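Local coordinates for dihydrophenazinedicarboxylate synthase (Burkholderia, PDB 4HMW), which catalyses FMN-dependent oxidations by molecular oxygen in the terminal steps of phenazine biosynthesis, working as a flavoenzyme with one FMN per subunit, at residues Leu120-Asn125 with Leu169-Arg174; Ser140-Gln145 with Glu153-His158; Glu186-Ala189 with Leu195-Arg198. All coordinates share one frame; numbering follows the deposited sequence.

Contact 1. Residues Leu120-Asn125 with Leu169-Arg174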
loop_
_atom_site.group_PDB
_atom_site.type_symbol
_atom_site.label_atom_id
_atom_site.label_comp_id
_atom_site.label_asym_id
_atom_site.label_seq_id
_atom_site.Cartn_x
_atom_site.Cartn_y
_atom_site.Cartn_z
ATOM N N LEU B 120 1.471 -11.428 -18.960
ATOM C CA LEU B 120 2.200 -12.634 -19.346
ATOM C C LEU B 120 1.591 -13.309 -20.576
ATOM O O LEU B 120 0.464 -13.017 -20.942
ATOM C CB LEU B 120 2.191 -13.637 -18.201
ATOM C CG LEU B 120 2.777 -13.088 -16.890
ATOM C CD1 LEU B 120 2.811 -14.158 -15.834
ATOM C CD2 LEU B 120 4.151 -12.578 -17.114
ATOM N N GLU B 121 2.360 -14.216 -21.169
ATOM C CA GLU B 121 1.905 -15.020 -22.304
ATOM C C GLU B 121 0.891 -16.056 -21.831
ATOM O O GLU B 121 0.836 -16.374 -20.650
ATOM C CB GLU B 121 3.082 -15.724 -22.999
ATOM C CG GLU B 121 4.177 -14.785 -23.484
ATOM C CD GLU B 121 3.677 -13.771 -24.511
ATOM O OE1 GLU B 121 2.936 -14.159 -25.438
ATOM O OE2 GLU B 121 4.019 -12.569 -24.378
ATOM N N GLU B 122 0.095 -16.598 -22.754
ATOM C CA GLU B 122 -0.965 -17.513 -22.359
ATOM C C GLU B 122 -0.389 -18.791 -21.769
ATOM O O GLU B 122 -0.955 -19.340 -20.836
ATOM C CB GLU B 122 -1.917 -17.809 -23.522
ATOM C CG GLU B 122 -2.708 -16.594 -24.055
ATOM C CD GLU B 122 -3.393 -15.778 -22.959
ATOM O OE1 GLU B 122 -3.609 -16.316 -21.851
ATOM O OE2 GLU B 122 -3.713 -14.586 -23.202
ATOM N N SER B 123 0.738 -19.264 -22.288
ATOM C CA SER B 123 1.359 -20.479 -21.736
ATOM C C SER B 123 1.787 -20.260 -20.288
ATOM O O SER B 123 1.669 -21.155 -19.455
ATOM C CB SER B 123 2.573 -20.906 -22.562
ATOM O OG SER B 123 3.644 -19.995 -22.357
ATOM N N GLU B 124 2.273 -19.061 -19.980
ATOM C CA GLU B 124 2.601 -18.713 -18.599
ATOM C C GLU B 124 1.338 -18.678 -17.735
ATOM O O GLU B 124 1.358 -19.157 -16.605
ATOM C CB GLU B 124 3.336 -17.374 -18.535
ATOM C CG GLU B 124 4.667 -17.358 -19.288
ATOM C CD GLU B 124 5.279 -15.959 -19.375
ATOM O OE1 GLU B 124 4.785 -15.128 -20.147
ATOM O OE2 GLU B 124 6.256 -15.673 -18.659
ATOM N N ASN B 125 0.251 -18.109 -18.255
ATOM C CA ASN B 125 -1.002 -18.066 -17.495
ATOM C C ASN B 125 -1.513 -19.472 -17.205
ATOM O O ASN B 125 -2.022 -19.744 -16.115
ATOM C CB ASN B 125 -2.076 -17.287 -18.243
ATOM C CG ASN B 125 -1.731 -15.833 -18.400
ATOM O OD1 ASN B 125 -0.968 -15.259 -17.601
ATOM N ND2 ASN B 125 -2.334 -15.199 -19.396
ATOM N N LEU B 169 -10.738 -28.220 -14.254
ATOM C CA LEU B 169 -11.454 -26.968 -14.567
ATOM C C LEU B 169 -10.606 -26.097 -15.472
ATOM O O LEU B 169 -9.421 -25.830 -15.179
ATOM C CB LEU B 169 -11.849 -26.201 -13.298
ATOM C CG LEU B 169 -12.743 -27.004 -12.346
ATOM C CD1 LEU B 169 -12.958 -26.282 -11.015
ATOM C CD2 LEU B 169 -14.077 -27.367 -13.021
ATOM N N PRO B 170 -11.192 -25.643 -16.582
ATOM C CA PRO B 170 -10.395 -24.836 -17.506
ATOM C C PRO B 170 -10.067 -23.468 -16.911
ATOM O O PRO B 170 -10.775 -22.959 -16.040
ATOM C CB PRO B 170 -11.292 -24.744 -18.756
ATOM C CG PRO B 170 -12.695 -24.841 -18.224
ATOM C CD PRO B 170 -12.598 -25.763 -17.009
ATOM N N ARG B 171 -8.969 -22.885 -17.359
ATOM C CA ARG B 171 -8.610 -21.558 -16.913
ATOM C C ARG B 171 -9.562 -20.547 -17.531
ATOM O O ARG B 171 -9.615 -20.437 -18.733
ATOM C CB ARG B 171 -7.175 -21.217 -17.319
ATOM C CG ARG B 171 -6.800 -19.802 -16.890
ATOM C CD ARG B 171 -5.365 -19.461 -17.181
ATOM N NE ARG B 171 -5.022 -19.501 -18.610
ATOM C CZ ARG B 171 -5.129 -18.470 -19.440
ATOM N NH1 ARG B 171 -5.602 -17.295 -19.031
ATOM N NH2 ARG B 171 -4.755 -18.612 -20.694
ATOM N N PRO B 172 -10.330 -19.810 -16.713
ATOM C CA PRO B 172 -11.156 -18.741 -17.294
ATOM C C PRO B 172 -10.272 -17.718 -17.988
ATOM O O PRO B 172 -9.228 -17.404 -17.448
ATOM C CB PRO B 172 -11.804 -18.082 -16.066
ATOM C CG PRO B 172 -11.675 -19.060 -14.954
ATOM C CD PRO B 172 -10.481 -19.916 -15.249
ATOM N N PRO B 173 -10.685 -17.188 -19.145
ATOM C CA PRO B 173 -9.828 -16.239 -19.865
ATOM C C PRO B 173 -9.474 -15.013 -19.020
ATOM O O PRO B 173 -8.410 -14.433 -19.230
ATOM C CB PRO B 173 -10.667 -15.852 -21.106
ATOM C CG PRO B 173 -12.051 -16.501 -20.886
ATOM C CD PRO B 173 -11.855 -17.622 -19.944
ATOM N N ARG B 174 -10.317 -14.653 -18.056
ATOM C CA ARG B 174 -10.022 -13.493 -17.204
ATOM C C ARG B 174 -8.922 -13.755 -16.212
ATOM O O ARG B 174 -8.370 -12.799 -15.667
ATOM C CB ARG B 174 -11.268 -12.998 -16.467
ATOM C CG ARG B 174 -11.828 -13.953 -15.401
ATOM C CD ARG B 174 -13.180 -13.469 -14.875
ATOM N NE ARG B 174 -13.788 -14.432 -13.956
ATOM C CZ ARG B 174 -14.510 -15.479 -14.339
ATOM N NH1 ARG B 174 -14.712 -15.729 -15.624
ATOM N NH2 ARG B 174 -15.023 -16.289 -13.431
HETATM O O HOH W 1 -6.577 -15.300 -21.005
#

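Contact 2. Residues Ser140-Gln145 with Glu153-His158. With FMN (flavin mononucleotide), chain D.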
loop_
_atom_site.group_PDB
_atom_site.type_symbol
_atom_site.label_atom_id
_atom_site.label_comp_id
_atom_site.label_asym_id
_atom_site.label_seq_id
_atom_site.Cartn_x
_atom_site.Cartn_y
_atom_site.Cartn_z
ATOM N N SER B 140 -12.449 -19.162 -8.058
ATOM C CA SER B 140 -11.992 -18.225 -9.079
ATOM C C SER B 140 -12.856 -18.325 -10.346
ATOM O O SER B 140 -13.057 -17.332 -11.044
ATOM C CB SER B 140 -10.535 -18.474 -9.456
ATOM O OG SER B 140 -9.643 -18.092 -8.423
ATOM N N SER B 141 -13.351 -19.528 -10.646
ATOM C CA SER B 141 -14.199 -19.726 -11.811
ATOM C C SER B 141 -15.611 -19.194 -11.561
ATOM O O SER B 141 -16.224 -18.639 -12.461
ATOM C CB SER B 141 -14.298 -21.192 -12.178
ATOM O OG SER B 141 -13.035 -21.729 -12.588
ATOM N N ALA B 142 -16.097 -19.385 -10.334
ATOM C CA ALA B 142 -17.450 -19.008 -9.937
ATOM C C ALA B 142 -17.614 -17.516 -9.722
ATOM O O ALA B 142 -18.732 -16.990 -9.826
ATOM C CB ALA B 142 -17.870 -19.767 -8.686
ATOM N N SER B 143 -16.501 -16.850 -9.428
ATOM C CA SER B 143 -16.493 -15.432 -9.118
ATOM C C SER B 143 -15.993 -14.571 -10.274
ATOM O O SER B 143 -14.966 -14.884 -10.891
ATOM C CB SER B 143 -15.574 -15.183 -7.923
ATOM O OG SER B 143 -15.580 -13.784 -7.626
ATOM N N HIS B 144 -16.692 -13.463 -10.533
ATOM C CA HIS B 144 -16.192 -12.403 -11.403
ATOM C C HIS B 144 -15.670 -11.293 -10.515
ATOM O O HIS B 144 -16.422 -10.470 -10.040
ATOM C CB HIS B 144 -17.291 -11.890 -12.343
ATOM C CG HIS B 144 -17.587 -12.817 -13.480
ATOM N ND1 HIS B 144 -18.421 -13.907 -13.358
ATOM C CD2 HIS B 144 -17.129 -12.832 -14.750
ATOM C CE1 HIS B 144 -18.484 -14.545 -14.514
ATOM N NE2 HIS B 144 -17.720 -13.907 -15.383
ATOM N N GLN B 145 -14.371 -11.333 -10.265
ATOM C CA GLN B 145 -13.786 -10.497 -9.212
ATOM C C GLN B 145 -14.155 -9.034 -9.390
ATOM O O GLN B 145 -13.969 -8.462 -10.475
ATOM C CB GLN B 145 -12.278 -10.711 -9.198
ATOM C CG GLN B 145 -11.533 -10.024 -8.051
ATOM C CD GLN B 145 -10.060 -10.309 -8.145
ATOM O OE1 GLN B 145 -9.405 -9.909 -9.111
ATOM N NE2 GLN B 145 -9.529 -11.045 -7.169
ATOM N N GLU B 153 -25.130 -16.921 -1.732
ATOM C CA GLU B 153 -25.315 -18.367 -1.580
ATOM C C GLU B 153 -25.226 -19.088 -2.912
ATOM O O GLU B 153 -24.678 -20.172 -2.985
ATOM C CB GLU B 153 -26.640 -18.691 -0.885
ATOM C CG GLU B 153 -26.701 -18.213 0.572
ATOM C CD GLU B 153 -25.406 -18.457 1.356
ATOM O OE1 GLU B 153 -24.831 -19.565 1.241
ATOM O OE2 GLU B 153 -24.961 -17.538 2.093
ATOM N N ALA B 154 -25.743 -18.475 -3.968
ATOM C CA ALA B 154 -25.628 -19.034 -5.310
ATOM C C ALA B 154 -24.173 -19.172 -5.720
ATOM O O ALA B 154 -23.775 -20.195 -6.266
ATOM C CB ALA B 154 -26.377 -18.157 -6.314
ATOM N N LEU B 155 -23.373 -18.143 -5.453
ATOM C CA LEU B 155 -21.955 -18.191 -5.776
ATOM C C LEU B 155 -21.290 -19.334 -4.999
ATOM O O LEU B 155 -20.585 -20.173 -5.567
ATOM C CB LEU B 155 -21.305 -16.842 -5.423
ATOM C CG LEU B 155 -20.143 -16.400 -6.318
ATOM C CD1 LEU B 155 -19.539 -15.102 -5.803
ATOM C CD2 LEU B 155 -19.106 -17.463 -6.404
ATOM N N ARG B 156 -21.527 -19.384 -3.696
ATOM C CA ARG B 156 -20.979 -20.460 -2.886
ATOM C C ARG B 156 -21.372 -21.826 -3.444
ATOM O O ARG B 156 -20.530 -22.715 -3.577
ATOM C CB ARG B 156 -21.458 -20.316 -1.445
ATOM C CG ARG B 156 -20.760 -21.258 -0.482
ATOM C CD ARG B 156 -21.133 -20.957 0.959
ATOM N NE ARG B 156 -20.404 -19.800 1.487
ATOM C CZ ARG B 156 -20.955 -18.745 2.090
ATOM N NH1 ARG B 156 -22.273 -18.657 2.266
ATOM N NH2 ARG B 156 -20.179 -17.766 2.522
ATOM N N ALA B 157 -22.649 -21.972 -3.791
ATOM C CA ALA B 157 -23.162 -23.243 -4.307
ATOM C C ALA B 157 -22.520 -23.638 -5.633
ATOM O O ALA B 157 -22.278 -24.832 -5.880
ATOM C CB ALA B 157 -24.692 -23.183 -4.466
ATOM N N HIS B 158 -22.276 -22.659 -6.506
ATOM C CA HIS B 158 -21.689 -22.968 -7.810
ATOM C C HIS B 158 -20.241 -23.394 -7.646
ATOM O O HIS B 158 -19.777 -24.292 -8.324
ATOM C CB HIS B 158 -21.790 -21.797 -8.782
ATOM C CG HIS B 158 -23.169 -21.569 -9.278
ATOM N ND1 HIS B 158 -23.959 -22.599 -9.753
ATOM C CD2 HIS B 158 -23.922 -20.443 -9.358
ATOM C CE1 HIS B 158 -25.130 -22.114 -10.116
ATOM N NE2 HIS B 158 -25.137 -20.813 -9.881
HETATM N N1 FMN D . -6.361 -10.647 -5.352
HETATM C C2 FMN D . -5.873 -11.087 -6.554
HETATM O O2 FMN D . -6.541 -10.880 -7.581
HETATM N N3 FMN D . -4.666 -11.762 -6.621
HETATM C C4 FMN D . -3.917 -11.991 -5.492
HETATM O O4 FMN D . -2.826 -12.585 -5.590
HETATM C C4A FMN D . -4.405 -11.550 -4.262
HETATM N N5 FMN D . -3.686 -11.783 -3.110
HETATM C C5A FMN D . -4.174 -11.299 -1.897
HETATM C C6 FMN D . -3.426 -11.503 -0.743
HETATM C C7 FMN D . -3.875 -11.008 0.474
HETATM C C7M FMN D . -3.071 -11.252 1.731
HETATM C C8 FMN D . -5.099 -10.330 0.527
HETATM C C8M FMN D . -5.616 -9.805 1.838
HETATM C C9 FMN D . -5.847 -10.126 -0.639
HETATM C C9A FMN D . -5.381 -10.600 -1.842
HETATM N N10 FMN D . -6.148 -10.420 -3.002
HETATM C C10 FMN D . -5.631 -10.863 -4.194
HETATM C "C1'" FMN D . -7.466 -9.693 -2.983
HETATM C "C2'" FMN D . -7.287 -8.233 -3.294
HETATM O "O2'" FMN D . -6.855 -7.550 -2.125
HETATM C "C3'" FMN D . -8.560 -7.584 -3.804
HETATM O "O3'" FMN D . -9.683 -7.878 -2.980
HETATM C "C4'" FMN D . -8.836 -7.983 -5.252
HETATM O "O4'" FMN D . -7.852 -8.594 -6.051
HETATM C "C5'" FMN D . -9.894 -7.166 -5.936
HETATM O "O5'" FMN D . -9.231 -5.947 -6.186
HETATM P P FMN D . -9.836 -4.783 -7.125
HETATM O O1P FMN D . -9.430 -5.184 -8.508
HETATM O O2P FMN D . -11.348 -4.753 -6.905
HETATM O O3P FMN D . -9.146 -3.512 -6.644
#

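Contact 3. Residues Glu186-Ala189 with Leu195-Arg198. With FMN (flavin mononucleotide), chain C.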
loop_
_atom_site.group_PDB
_atom_site.type_symbol
_atom_site.label_atom_id
_atom_site.label_comp_id
_atom_site.label_asym_id
_atom_site.label_seq_id
_atom_site.Cartn_x
_atom_site.Cartn_y
_atom_site.Cartn_z
ATOM N N GLU B 186 12.463 2.151 -4.483
ATOM C CA GLU B 186 13.117 2.710 -3.309
ATOM C C GLU B 186 13.159 1.684 -2.233
ATOM O O GLU B 186 12.168 0.929 -2.003
ATOM C CB GLU B 186 12.406 3.948 -2.717
ATOM C CG GLU B 186 13.247 4.508 -1.509
ATOM C CD GLU B 186 12.558 5.525 -0.571
ATOM O OE1 GLU B 186 11.562 6.205 -0.980
ATOM O OE2 GLU B 186 13.054 5.665 0.588
ATOM N N PHE B 187 14.308 1.654 -1.566
ATOM C CA PHE B 187 14.546 0.783 -0.425
ATOM C C PHE B 187 14.702 1.683 0.779
ATOM O O PHE B 187 15.539 2.586 0.773
ATOM C CB PHE B 187 15.808 -0.004 -0.676
ATOM C CG PHE B 187 15.675 -0.996 -1.802
ATOM C CD1 PHE B 187 15.853 -0.576 -3.111
ATOM C CD2 PHE B 187 15.378 -2.319 -1.562
ATOM C CE1 PHE B 187 15.707 -1.434 -4.153
ATOM C CE2 PHE B 187 15.255 -3.203 -2.619
ATOM C CZ PHE B 187 15.419 -2.749 -3.926
ATOM N N TRP B 188 13.897 1.447 1.805
ATOM C CA TRP B 188 13.881 2.276 3.029
ATOM C C TRP B 188 14.079 1.417 4.266
ATOM O O TRP B 188 13.414 0.407 4.420
ATOM C CB TRP B 188 12.527 2.954 3.112
ATOM C CG TRP B 188 12.266 3.946 4.236
ATOM C CD1 TRP B 188 12.299 5.297 4.134
ATOM C CD2 TRP B 188 11.888 3.667 5.590
ATOM N NE1 TRP B 188 11.953 5.893 5.314
ATOM C CE2 TRP B 188 11.665 4.922 6.227
ATOM C CE3 TRP B 188 11.646 2.499 6.309
ATOM C CZ2 TRP B 188 11.279 5.029 7.553
ATOM C CZ3 TRP B 188 11.234 2.615 7.628
ATOM C CH2 TRP B 188 11.056 3.868 8.233
ATOM N N ALA B 189 14.988 1.817 5.155
ATOM C CA ALA B 189 15.229 1.051 6.369
ATOM C C ALA B 189 15.346 2.003 7.541
ATOM O O ALA B 189 16.180 2.887 7.557
ATOM C CB ALA B 189 16.464 0.214 6.244
ATOM N N LEU B 195 17.542 9.095 11.142
ATOM C CA LEU B 195 18.098 9.373 9.816
ATOM C C LEU B 195 17.954 8.075 9.025
ATOM O O LEU B 195 18.910 7.290 8.843
ATOM C CB LEU B 195 19.555 9.859 9.886
ATOM C CG LEU B 195 19.896 10.812 8.727
ATOM C CD1 LEU B 195 21.247 11.455 8.884
ATOM C CD2 LEU B 195 19.787 10.132 7.385
ATOM N N HIS B 196 16.735 7.822 8.573
ATOM C CA HIS B 196 16.467 6.540 7.935
ATOM C C HIS B 196 17.289 6.388 6.661
ATOM O O HIS B 196 17.594 7.389 6.002
ATOM C CB HIS B 196 14.972 6.473 7.606
ATOM C CG HIS B 196 14.103 6.750 8.778
ATOM N ND1 HIS B 196 14.255 6.079 9.969
ATOM C CD2 HIS B 196 13.100 7.636 8.968
ATOM C CE1 HIS B 196 13.356 6.512 10.838
ATOM N NE2 HIS B 196 12.649 7.468 10.259
ATOM N N ARG B 197 17.617 5.145 6.303
ATOM C CA ARG B 197 18.376 4.838 5.094
ATOM C C ARG B 197 17.412 4.762 3.941
ATOM O O ARG B 197 16.497 3.951 3.969
ATOM C CB ARG B 197 19.076 3.474 5.216
ATOM C CG ARG B 197 20.330 3.463 6.018
ATOM C CD ARG B 197 20.135 3.504 7.522
ATOM N NE ARG B 197 19.258 2.486 8.112
ATOM C CZ ARG B 197 19.610 1.253 8.465
ATOM N NH1 ARG B 197 20.817 0.775 8.216
ATOM N NH2 ARG B 197 18.712 0.491 9.048
ATOM N N ARG B 198 17.636 5.589 2.928
ATOM C CA ARG B 198 16.748 5.672 1.761
ATOM C C ARG B 198 17.579 5.595 0.512
ATOM O O ARG B 198 18.403 6.449 0.268
ATOM C CB ARG B 198 15.979 6.989 1.748
ATOM C CG ARG B 198 15.071 7.223 2.975
ATOM C CD ARG B 198 14.203 8.440 2.740
ATOM N NE ARG B 198 13.279 8.223 1.629
ATOM C CZ ARG B 198 12.469 9.152 1.108
ATOM N NH1 ARG B 198 12.477 10.390 1.578
ATOM N NH2 ARG B 198 11.655 8.821 0.098
HETATM N N1 FMN C . 6.433 10.178 6.291
HETATM C C2 FMN C . 5.720 11.333 6.455
HETATM O O2 FMN C . 5.979 12.320 5.790
HETATM N N3 FMN C . 4.672 11.369 7.336
HETATM C C4 FMN C . 4.369 10.272 8.106
HETATM O O4 FMN C . 3.410 10.347 8.901
HETATM C C4A FMN C . 5.108 9.104 7.965
HETATM N N5 FMN C . 4.841 7.999 8.755
HETATM C C5A FMN C . 5.586 6.835 8.550
HETATM C C6 FMN C . 5.298 5.723 9.312
HETATM C C7 FMN C . 5.993 4.546 9.118
HETATM C C7M FMN C . 5.644 3.374 9.966
HETATM C C8 FMN C . 7.017 4.489 8.180
HETATM C C8M FMN C . 7.769 3.223 7.939
HETATM C C9 FMN C . 7.307 5.601 7.412
HETATM C C9A FMN C . 6.624 6.793 7.622
HETATM N N10 FMN C . 6.914 7.959 6.865
HETATM C C10 FMN C . 6.153 9.085 7.054
HETATM C "C1'" FMN C . 7.993 8.037 5.845
HETATM C "C2'" FMN C . 7.454 7.737 4.444
HETATM O "O2'" FMN C . 7.207 6.335 4.263
HETATM C "C3'" FMN C . 8.403 8.213 3.343
HETATM O "O3'" FMN C . 9.656 7.594 3.547
HETATM C "C4'" FMN C . 8.524 9.749 3.316
HETATM O "O4'" FMN C . 7.304 10.326 3.744
HETATM C "C5'" FMN C . 8.986 10.254 1.960
HETATM O "O5'" FMN C . 8.122 9.791 0.944
HETATM P P FMN C . 8.156 10.419 -0.524
HETATM O O1P FMN C . 7.516 11.794 -0.464
HETATM O O2P FMN C . 9.627 10.528 -0.952
HETATM O O3P FMN C . 7.332 9.499 -1.359
#

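Contact 1. Residues Leu120-Asn125 with Leu169-Arg174
Arg171 reaches from a proline-rich loop to the first turn of helix 122-130 and forms a salt bridge with Glu122, its NH2 lying 2.8 Å from Glu122 OE1. The pair ties the loop ahead of strand 175-182 to a helix start in the flavin-binding fold of the pyridoxamine 5'-phosphate oxidase family. Carboxylate and guanidinium planes are nearly parallel, 5° apart, yet the bond is not straight: NH2 meets OE1 on its anti side, tilted from both planes, with an N-H...O angle of 134°. The same oxygen takes a second, straighter bond from Asn125 ND2 at 3.0 Å, and the two donors approach it from opposite faces of the carboxylate. A water adds a third link: it donates to Glu122 OE1 and to Pro173 O and accepts from Arg171 NH1, 3.0 Å away.

Beyond Glu122, the guanidinium is held by the carboxylate of Asp126 through NE and by the carbonyl of Phe175 through NH1. Two acidic partners probably offset its positive charge. Its chain runs straight out from the loop, CG anti to the backbone N (chi1 178°), and bends at chi3, which brings the guanidinium over Asn125 CB.

At the helix start, Glu121 is the N-cap residue, and its backbone N is bonded to Glu124 OE1 at 2.8 Å. The buried amide of Asn125 also looks the other way, its OD1 accepting from the backbone N of Gly177 on strand 175-182. Packing completes the grip: Asn125 CB sits squarely over one face of the Arg171 guanidinium, 3.5 Å from CZ.

Contact 2. Residues Ser140-Gln145 with Glu153-His158
Ala142 presses its methyl group against the side chain of Leu155, with CB only 3.5 Å from Leu155 CD2, tighter than usual for two carbons. The same CD2 also lies against the backbone where helix 134-142 ends, 3.5 Å from Ala142 O and 4.0 Å from the N of Ser143, the first residue to leave helical geometry. Leu155 holds an intermediate first torsion (chi1 -147°), which sends one branch toward this helix end. One turn further along helix 152-165, His158 adds a looser touch, its CB 4.4 Å from Ala142 CB. The side chains meet through carbon atoms alone, without a hydrogen bond between the two segments.

Polar groups around it look elsewhere, many to the second subunit: Ser143 OG bonds to the C-terminal Pro215 O of that chain, and Arg156 pairs with its Asp193. Within helix 152-165, Arg156 NH1 also forms a salt bridge with Glu153 OE1 at 2.9 Å.

Past the helix end the chain runs extended to Gln145, which leads into the cofactor site. Its straight side chain carries the amide to the flavin, where Gln145 NE2 donates to FMN O2 at 3.0 Å and also to the terminal carboxylate of Pro215 of the second subunit. Ser140, by similarity a substrate-binding residue, belongs to the same helix end. The arrangement is a helix-helix packing beside an FMN site at the dimer interface, as in the pyridoxamine 5'-phosphate oxidase family.

Contact 3. Residues Glu186-Ala189 with Leu195-Arg198
Glu186 and Arg198 meet diagonally across two antiparallel strands, and the arginine takes the carboxylate side-on: NE meets OE2 and NH2 meets OE1, both at 2.8 Å and almost straight. The acceptors lie in the guanidinium plane, but the carboxylate is turned 33° from it. Arg198 NH2 also donates to the FMN phosphate, 2.9 Å from O2P, while O3' of the FMN ribityl chain lies over one guanidinium face.

Trp188 projects to the same side of the hairpin as Arg198, with which it forms a non-hydrogen-bonded pair. A chi1 of -176° sets the indole opposite the backbone N, and it lies against His196, where Trp188 CZ2 comes 3.5 Å from His196 CD2 over one face of the imidazole. The rings are oblique, their planes 44° apart. Further along, CH2 of the indole touches the C8M methyl of FMN at 3.4 Å.

The other side of the hairpin carries Ala189 and Arg197, a hydrogen-bonded pair. Arg197 bends back so that the Ala189 methyl rests on one face of its guanidinium, nearest to NH2. Its NE reaches Ala189 O from above the carbonyl plane at 3.2 Å, on the opposite face from the backbone N of Arg197; NH2 continues to Ala190 O.

Glu186 therefore acts as a second-shell residue, fixing the rotation of Arg198 and probably offsetting part of its charge, so that NH2 stays aimed at the phosphate of an FMN shared with the second subunit.

Overall arrangement
From the N terminus, the chain passes through most of the sheet before contact 1 opens at the end of strand 109-119. Contact 1 closes after 43 intervening residues, just ahead of strand 175-182, so the intervening helices form one excursion from the sheet. Contact 2 falls within that excursion and closes the short loop between helices 134-142 and 152-165. Arg174 joins the two, its NH2 bonding to Ser143 O. Contact 3 follows in series as a hairpin of strands 184-189 and 197-204, its centre about 43 Å from that of contact 2 across the chain. In the dimer, Gln145 of one subunit packs on Arg198 of the other, bringing contacts 2 and 3 together around each FMN.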